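Local atomic coordinates of isochorismatase hydrolase (Alkaliphilus metalliredigens, PDB entry 3HB7), a protein that probably acts as a hydrolase of the isochorismatase family, whose precise substrate is not established. Residues Ile13-Asn17 against Asp18-Glu22; Thr33-Pro36 against Asp37-Ile41; Thr159-Met162 against His163-Leu167. All coordinates share one frame; numbering follows the deposited sequence.

Contact 1: residues Ile13-Asn17 against Asp18-Glu22; sequences IDMLN and DFVGE
Asp18 and Phe19 follow Asn17 into an alpha turn over Leu16-Val20, in the loop after strand 8-13 of this alpha/beta fold, and the N-H of Phe19 is donated to Leu16 O (N to O 3.1 Å), coming in above the carbonyl plane. CB of Asp18 also leans on one face of the neighbouring Phe19 ring, near its rim. The Phe19 side chain runs beside that of Leu16, both pointing the same way, and CE2 of Phe19 meets CD1 of Leu16 at 3.8 Å. Along the edge of the same ring, CD2 of Phe19 faces Asp14 O (3.7 Å). The Asp14 carboxylate turns elsewhere, to Glu60 N and the amine of Lys100, and its side chain touches Cys133, consistent with the Asp-Lys-Cys catalytic triad of this family. Val20 N closes the turn on Leu16 O at 2.9 Å, nearly in line with the C=O bond, so this one oxygen takes two N-H groups. With CG1 of Val20 anti to its own N (chi1 -165°), CG2 is turned back beside Leu16 O, 3.3 Å away. The chain of selenomethionine Met15, folded at chi2 and chi3, crosses Val20 at a slant and brings CE to 4.1 Å from Val20 CG1.

Contact 2: residues Thr33-Pro36 against Asp37-Ile41; sequences TIIP and DLQKI
Thr33 meets Asp37 loosely, its O lying 4.2 Å from Asp37 OD2; the other carboxylate oxygen of Asp37 is close to Asp153, and such a like-charged neighbour might raise the affinity of the pair for a proton. Ile34 makes a firmer link. Its carbonyl O receives Leu38 N at 3.0 Å, and its side chain runs alongside that of Leu38 in the same direction, so that the two CD1 methyls, Ile34 CD1 and Leu38 CD1, come within 4.1 Å. CG1 of Ile34 sits between its backbone N and carbonyl carbon (chi1 61°), and from there the chain extends to that methyl. Ile35 repeats the pattern one residue on: Ile35 O takes Gln39 N at 2.9 Å, a nearly straight bond of 170° at the hydrogen. These are the first turns of helix 35-47, the main helix of the beta-alpha-beta crossover between the parallel neighbours 8-13 and 53-60. CG2 of Ile35, anti to its N, lies against the amide end of Gln39, 3.5 Å from OE1 of Gln39, whose NE2 makes a weak hydrogen bond to Glu88 O. With an alanine in place of Gln39, Ile35 CG2 would probably lose its amide cover and Glu88 O its weak donor. Pro36 has no N-H to give, but its O accepts from Lys40 N at 3.0 Å, tilted from the carbonyl plane. The Lys40 side chain starts with CB against Pro36 O (3.5 Å) and then bends away to a salt bridge with Asp180 on helix 179-187.

Contact 3: residues Thr159-Met162 against His163-Leu167; sequences TEEM and HEYGL
Four successive backbone bonds wind Thr159-Met162 onto His163-Gly166, each N reaching the carbonyl four residues back, from His163 N on Thr159 O (3.1 Å) to Gly166 N on Met162 O (2.9 Å). Thr159 is the N-cap: its OG1 accepts from Met162 N at 3.1 Å, satisfying an N-H of the first turn that has no helical carbonyl to use. Among the side chains the main meeting is between Met162, a selenomethionine, and Tyr165. CG of Tyr165 stands between its own N and carbonyl carbon (chi1 70°), a setting seldom taken by aromatic residues within helices, and this folds the ring back over the preceding turn. Met162 CA lies over one face, 3.8 Å from the centroid of the Tyr165 ring and 16° off its normal, a CH-pi contact. Beyond it the extended Met162 chain runs beside the ring, with CG 3.3 Å from Tyr165 OH. The helix concerned, 160-170, is the connection between parallel neighbours 147-151 and 175-177, and it is capped as it leaves the loop after strand 155-156. The Glu161 side chain crosses that of Tyr165 at a slant, its carboxylate plane perpendicular to the ring plane and OE2 4.2 Å from Tyr165 CD2. Glu160 and Glu161, both in the first turn, are likely to interact favourably with the positive end of the helix dipole. Tyr165 also touches a crystal neighbour, which may influence its pose. His163 CB rests 3.8 Å from Thr159 O, while NE2 of His163 makes a weak hydrogen bond to Thr155 OG1.

From the N terminus, strand 8-13 runs into contact 1, which curls the loop behind it into a turn; contact 2 follows at the start of helix 35-47, and contact 3 comes much later, at the start of helix 160-170. All three close over only a few residues and succeed one another along the chain, so none nests or crosses. Contacts 1 and 2 nonetheless share one apolar patch: Met15 CE packs 3.9 Å from Ile34 CG1, while Met15 also meets Leu38 and Val20 meets Ile35, tying the loop after strand 8-13 to helix 35-47. Contact 3 stands apart, its nearest atoms about 7 Å from contact 2 and about 11 Å from contact 1.

Contact 1: residues Ile13-Asn17 against Asp18-Glu22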
loop_
_atom_site.group_PDB
_atom_site.type_symbol
_atom_site.label_atom_id
_atom_site.label_comp_id
_atom_site.label_asym_id
_atom_site.label_seq_id
_atom_site.Cartn_x
_atom_site.Cartn_y
_atom_site.Cartn_z
ATOM N N ILE E 13 34.650 -24.169 5.295
ATOM C CA ILE E 13 34.359 -23.048 6.137
ATOM C C ILE E 13 33.136 -23.192 6.975
ATOM O O ILE E 13 32.049 -23.201 6.505
ATOM C CB ILE E 13 34.236 -21.782 5.305
ATOM C CG1 ILE E 13 35.582 -21.403 4.728
ATOM C CG2 ILE E 13 33.742 -20.680 6.128
ATOM C CD1 ILE E 13 35.487 -20.747 3.453
ATOM N N ASP E 14 33.375 -23.288 8.254
ATOM C CA ASP E 14 32.360 -23.240 9.269
ATOM C C ASP E 14 31.288 -24.309 9.275
ATOM O O ASP E 14 30.200 -24.074 9.719
ATOM C CB ASP E 14 31.730 -21.867 9.295
ATOM C CG ASP E 14 32.598 -20.850 9.964
ATOM O OD1 ASP E 14 33.575 -21.210 10.607
ATOM O OD2 ASP E 14 32.286 -19.673 9.861
HETATM N N MSE E 15 31.614 -25.508 8.858
HETATM C CA MSE E 15 30.656 -26.567 8.938
HETATM C C MSE E 15 30.748 -27.079 10.338
HETATM O O MSE E 15 31.410 -28.036 10.604
HETATM C CB MSE E 15 31.002 -27.649 7.948
HETATM C CG MSE E 15 30.985 -27.189 6.493
HETATM SE SE MSE E 15 29.347 -26.577 5.798
HETATM C CE MSE E 15 28.424 -28.218 5.817
ATOM N N LEU E 16 30.046 -26.403 11.225
ATOM C CA LEU E 16 30.175 -26.550 12.650
ATOM C C LEU E 16 28.870 -26.919 13.319
ATOM O O LEU E 16 27.830 -26.792 12.750
ATOM C CB LEU E 16 30.685 -25.266 13.262
ATOM C CG LEU E 16 31.813 -24.515 12.600
ATOM C CD1 LEU E 16 32.114 -23.267 13.381
ATOM C CD2 LEU E 16 32.999 -25.369 12.537
ATOM N N ASN E 17 28.970 -27.372 14.553
ATOM C CA ASN E 17 27.866 -27.943 15.274
ATOM C C ASN E 17 26.788 -26.923 15.457
ATOM O O ASN E 17 25.619 -27.243 15.410
ATOM C CB ASN E 17 28.313 -28.534 16.606
ATOM C CG ASN E 17 29.038 -29.839 16.448
ATOM O OD1 ASN E 17 28.942 -30.488 15.444
ATOM N ND2 ASN E 17 29.792 -30.205 17.438
ATOM N N ASP E 18 27.197 -25.689 15.686
ATOM C CA ASP E 18 26.277 -24.585 15.848
ATOM C C ASP E 18 25.469 -24.239 14.626
ATOM O O ASP E 18 24.364 -23.792 14.733
ATOM C CB ASP E 18 27.002 -23.357 16.331
ATOM C CG ASP E 18 27.024 -23.259 17.808
ATOM O OD1 ASP E 18 26.200 -23.896 18.432
ATOM O OD2 ASP E 18 27.856 -22.550 18.358
ATOM N N PHE E 19 26.061 -24.366 13.460
ATOM C CA PHE E 19 25.413 -23.899 12.266
ATOM C C PHE E 19 24.827 -24.958 11.375
ATOM O O PHE E 19 23.993 -24.663 10.551
ATOM C CB PHE E 19 26.378 -23.074 11.434
ATOM C CG PHE E 19 27.090 -22.030 12.196
ATOM C CD1 PHE E 19 26.414 -21.163 12.985
ATOM C CD2 PHE E 19 28.443 -21.920 12.118
ATOM C CE1 PHE E 19 27.066 -20.218 13.662
ATOM C CE2 PHE E 19 29.087 -20.981 12.804
ATOM C CZ PHE E 19 28.400 -20.132 13.575
ATOM N N VAL E 20 25.295 -26.181 11.496
ATOM C CA VAL E 20 24.867 -27.200 10.565
ATOM C C VAL E 20 23.992 -28.222 11.216
ATOM O O VAL E 20 24.327 -28.777 12.238
ATOM C CB VAL E 20 26.031 -27.905 9.902
ATOM C CG1 VAL E 20 25.568 -28.660 8.718
ATOM C CG2 VAL E 20 27.043 -26.929 9.497
ATOM N N GLY E 21 22.867 -28.469 10.574
ATOM C CA GLY E 21 21.916 -29.456 11.022
ATOM C C GLY E 21 20.605 -28.946 11.546
ATOM O O GLY E 21 20.471 -27.837 12.015
ATOM N N GLU E 22 19.622 -29.814 11.487
ATOM C CA GLU E 22 18.268 -29.447 11.784
ATOM C C GLU E 22 18.150 -28.952 13.191
ATOM O O GLU E 22 17.425 -28.023 13.450
ATOM C CB GLU E 22 17.358 -30.639 11.575
#

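Contact 2: residues Thr33-Pro36 against Asp37-Ile41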
loop_
_atom_site.group_PDB
_atom_site.type_symbol
_atom_site.label_atom_id
_atom_site.label_comp_id
_atom_site.label_asym_id
_atom_site.label_seq_id
_atom_site.Cartn_x
_atom_site.Cartn_y
_atom_site.Cartn_z
ATOM N N THR E 33 22.231 -29.419 3.497
ATOM C CA THR E 33 22.054 -29.863 2.138
ATOM C C THR E 33 23.321 -30.139 1.380
ATOM O O THR E 33 23.294 -30.783 0.357
ATOM C CB THR E 33 21.207 -28.908 1.324
ATOM O OG1 THR E 33 22.044 -28.138 0.476
ATOM C CG2 THR E 33 20.480 -28.010 2.210
ATOM N N ILE E 34 24.431 -29.600 1.829
ATOM C CA ILE E 34 25.634 -29.757 1.054
ATOM C C ILE E 34 26.540 -30.801 1.640
ATOM O O ILE E 34 27.600 -31.049 1.129
ATOM C CB ILE E 34 26.384 -28.444 0.897
ATOM C CG1 ILE E 34 26.802 -27.886 2.252
ATOM C CG2 ILE E 34 25.547 -27.460 0.139
ATOM C CD1 ILE E 34 27.799 -26.781 2.138
ATOM N N ILE E 35 26.105 -31.436 2.703
ATOM C CA ILE E 35 26.976 -32.343 3.388
ATOM C C ILE E 35 27.411 -33.471 2.483
ATOM O O ILE E 35 28.568 -33.791 2.404
ATOM C CB ILE E 35 26.272 -32.946 4.570
ATOM C CG1 ILE E 35 26.383 -32.022 5.765
ATOM C CG2 ILE E 35 26.863 -34.244 4.891
ATOM C CD1 ILE E 35 25.623 -32.473 6.916
ATOM N N PRO E 36 26.483 -34.047 1.761
ATOM C CA PRO E 36 26.809 -35.211 0.964
ATOM C C PRO E 36 27.860 -34.869 -0.057
ATOM O O PRO E 36 28.781 -35.630 -0.271
ATOM C CB PRO E 36 25.489 -35.508 0.266
ATOM C CG PRO E 36 24.480 -34.949 1.139
ATOM C CD PRO E 36 25.055 -33.727 1.686
ATOM N N ASP E 37 27.718 -33.722 -0.688
ATOM C CA ASP E 37 28.701 -33.268 -1.645
ATOM C C ASP E 37 30.063 -32.997 -1.042
ATOM O O ASP E 37 31.058 -33.213 -1.678
ATOM C CB ASP E 37 28.203 -32.061 -2.404
ATOM C CG ASP E 37 26.977 -32.347 -3.178
ATOM O OD1 ASP E 37 27.080 -32.597 -4.379
ATOM O OD2 ASP E 37 25.896 -32.322 -2.585
ATOM N N LEU E 38 30.106 -32.453 0.159
ATOM C CA LEU E 38 31.384 -32.226 0.826
ATOM C C LEU E 38 32.091 -33.520 1.215
ATOM O O LEU E 38 33.280 -33.661 1.046
ATOM C CB LEU E 38 31.259 -31.228 1.986
ATOM C CG LEU E 38 30.995 -29.751 1.643
ATOM C CD1 LEU E 38 31.266 -28.851 2.772
ATOM C CD2 LEU E 38 31.803 -29.307 0.512
ATOM N N GLN E 39 31.319 -34.468 1.711
ATOM C CA GLN E 39 31.851 -35.769 2.068
ATOM C C GLN E 39 32.409 -36.425 0.839
ATOM O O GLN E 39 33.416 -37.080 0.875
ATOM C CB GLN E 39 30.775 -36.631 2.671
ATOM C CG GLN E 39 30.496 -36.302 4.087
ATOM C CD GLN E 39 29.434 -37.168 4.666
ATOM O OE1 GLN E 39 28.379 -37.338 4.085
ATOM N NE2 GLN E 39 29.705 -37.726 5.819
ATOM N N LYS E 40 31.743 -36.228 -0.268
ATOM C CA LYS E 40 32.213 -36.829 -1.474
ATOM C C LYS E 40 33.603 -36.294 -1.773
ATOM O O LYS E 40 34.505 -37.030 -2.088
ATOM C CB LYS E 40 31.261 -36.455 -2.595
ATOM C CG LYS E 40 31.523 -37.123 -3.887
ATOM C CD LYS E 40 31.160 -36.262 -5.060
ATOM C CE LYS E 40 29.783 -36.558 -5.600
ATOM N NZ LYS E 40 29.529 -35.825 -6.854
ATOM N N ILE E 41 33.755 -34.989 -1.730
ATOM C CA ILE E 41 35.022 -34.374 -2.021
ATOM C C ILE E 41 36.049 -34.767 -0.973
ATOM O O ILE E 41 37.189 -34.966 -1.277
ATOM C CB ILE E 41 34.884 -32.864 -2.264
ATOM C CG1 ILE E 41 36.046 -32.359 -3.084
ATOM C CG2 ILE E 41 34.839 -32.123 -1.002
ATOM C CD1 ILE E 41 35.653 -31.525 -4.229
#

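Contact 3: residues Thr159-Met162 against His163-Leu167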
loop_
_atom_site.group_PDB
_atom_site.type_symbol
_atom_site.label_atom_id
_atom_site.label_comp_id
_atom_site.label_asym_id
_atom_site.label_seq_id
_atom_site.Cartn_x
_atom_site.Cartn_y
_atom_site.Cartn_z
ATOM N N THR E 159 19.503 -18.857 2.856
ATOM C CA THR E 159 18.434 -19.025 1.910
ATOM C C THR E 159 18.989 -19.240 0.533
ATOM O O THR E 159 20.092 -18.861 0.247
ATOM C CB THR E 159 17.525 -17.821 1.868
ATOM O OG1 THR E 159 18.200 -16.733 1.252
ATOM C CG2 THR E 159 17.162 -17.417 3.226
ATOM N N GLU E 160 18.199 -19.846 -0.324
ATOM C CA GLU E 160 18.599 -20.124 -1.677
ATOM C C GLU E 160 18.860 -18.839 -2.432
ATOM O O GLU E 160 19.694 -18.790 -3.315
ATOM C CB GLU E 160 17.575 -21.003 -2.386
ATOM C CG GLU E 160 18.060 -22.427 -2.694
ATOM C CD GLU E 160 16.938 -23.395 -3.077
ATOM O OE1 GLU E 160 16.268 -23.174 -4.099
ATOM O OE2 GLU E 160 16.724 -24.382 -2.365
ATOM N N GLU E 161 18.113 -17.800 -2.112
ATOM C CA GLU E 161 18.335 -16.539 -2.753
ATOM C C GLU E 161 19.692 -15.972 -2.419
ATOM O O GLU E 161 20.374 -15.505 -3.292
ATOM C CB GLU E 161 17.260 -15.536 -2.382
ATOM C CG GLU E 161 17.050 -14.486 -3.444
ATOM C CD GLU E 161 16.597 -13.130 -2.923
ATOM O OE1 GLU E 161 16.058 -13.052 -1.807
ATOM O OE2 GLU E 161 16.763 -12.132 -3.651
HETATM N N MSE E 162 20.063 -16.006 -1.147
HETATM C CA MSE E 162 21.337 -15.471 -0.704
HETATM C C MSE E 162 22.457 -16.239 -1.349
HETATM O O MSE E 162 23.411 -15.662 -1.806
HETATM C CB MSE E 162 21.478 -15.557 0.802
HETATM C CG MSE E 162 20.863 -14.447 1.552
HETATM SE SE MSE E 162 21.179 -14.570 3.383
HETATM C CE MSE E 162 20.374 -13.019 4.007
ATOM N N HIS E 163 22.325 -17.548 -1.403
ATOM C CA HIS E 163 23.333 -18.343 -2.041
ATOM C C HIS E 163 23.449 -17.998 -3.496
ATOM O O HIS E 163 24.530 -17.916 -4.013
ATOM C CB HIS E 163 23.039 -19.819 -1.894
ATOM C CG HIS E 163 23.970 -20.688 -2.669
ATOM N ND1 HIS E 163 23.542 -21.557 -3.641
ATOM C CD2 HIS E 163 25.311 -20.817 -2.620
ATOM C CE1 HIS E 163 24.581 -22.175 -4.162
ATOM N NE2 HIS E 163 25.664 -21.743 -3.560
ATOM N N GLU E 164 22.319 -17.820 -4.152
ATOM C CA GLU E 164 22.297 -17.523 -5.559
ATOM C C GLU E 164 22.941 -16.196 -5.892
ATOM O O GLU E 164 23.675 -16.094 -6.852
ATOM C CB GLU E 164 20.855 -17.559 -6.075
ATOM C CG GLU E 164 20.718 -17.448 -7.587
ATOM C CD GLU E 164 19.337 -16.995 -8.090
ATOM O OE1 GLU E 164 19.181 -16.878 -9.306
ATOM O OE2 GLU E 164 18.414 -16.754 -7.302
ATOM N N TYR E 165 22.626 -15.155 -5.143
ATOM C CA TYR E 165 23.290 -13.895 -5.382
ATOM C C TYR E 165 24.735 -13.872 -4.942
ATOM O O TYR E 165 25.526 -13.142 -5.467
ATOM C CB TYR E 165 22.464 -12.647 -5.042
ATOM C CG TYR E 165 22.179 -12.343 -3.611
ATOM C CD1 TYR E 165 23.179 -12.065 -2.728
ATOM C CD2 TYR E 165 20.902 -12.277 -3.160
ATOM C CE1 TYR E 165 22.909 -11.774 -1.436
ATOM C CE2 TYR E 165 20.630 -11.978 -1.878
ATOM C CZ TYR E 165 21.638 -11.726 -1.023
ATOM O OH TYR E 165 21.356 -11.437 0.257
ATOM N N GLY E 166 25.056 -14.699 -3.966
ATOM C CA GLY E 166 26.423 -14.879 -3.542
ATOM C C GLY E 166 27.307 -15.462 -4.616
ATOM O O GLY E 166 28.412 -15.020 -4.810
ATOM N N LEU E 167 26.786 -16.450 -5.325
ATOM C CA LEU E 167 27.476 -17.032 -6.449
ATOM C C LEU E 167 27.688 -16.022 -7.537
ATOM O O LEU E 167 28.726 -15.981 -8.149
ATOM C CB LEU E 167 26.728 -18.237 -6.958
ATOM C CG LEU E 167 26.824 -19.366 -5.955
ATOM C CD1 LEU E 167 26.025 -20.533 -6.323
ATOM C CD2 LEU E 167 28.225 -19.761 -5.811
#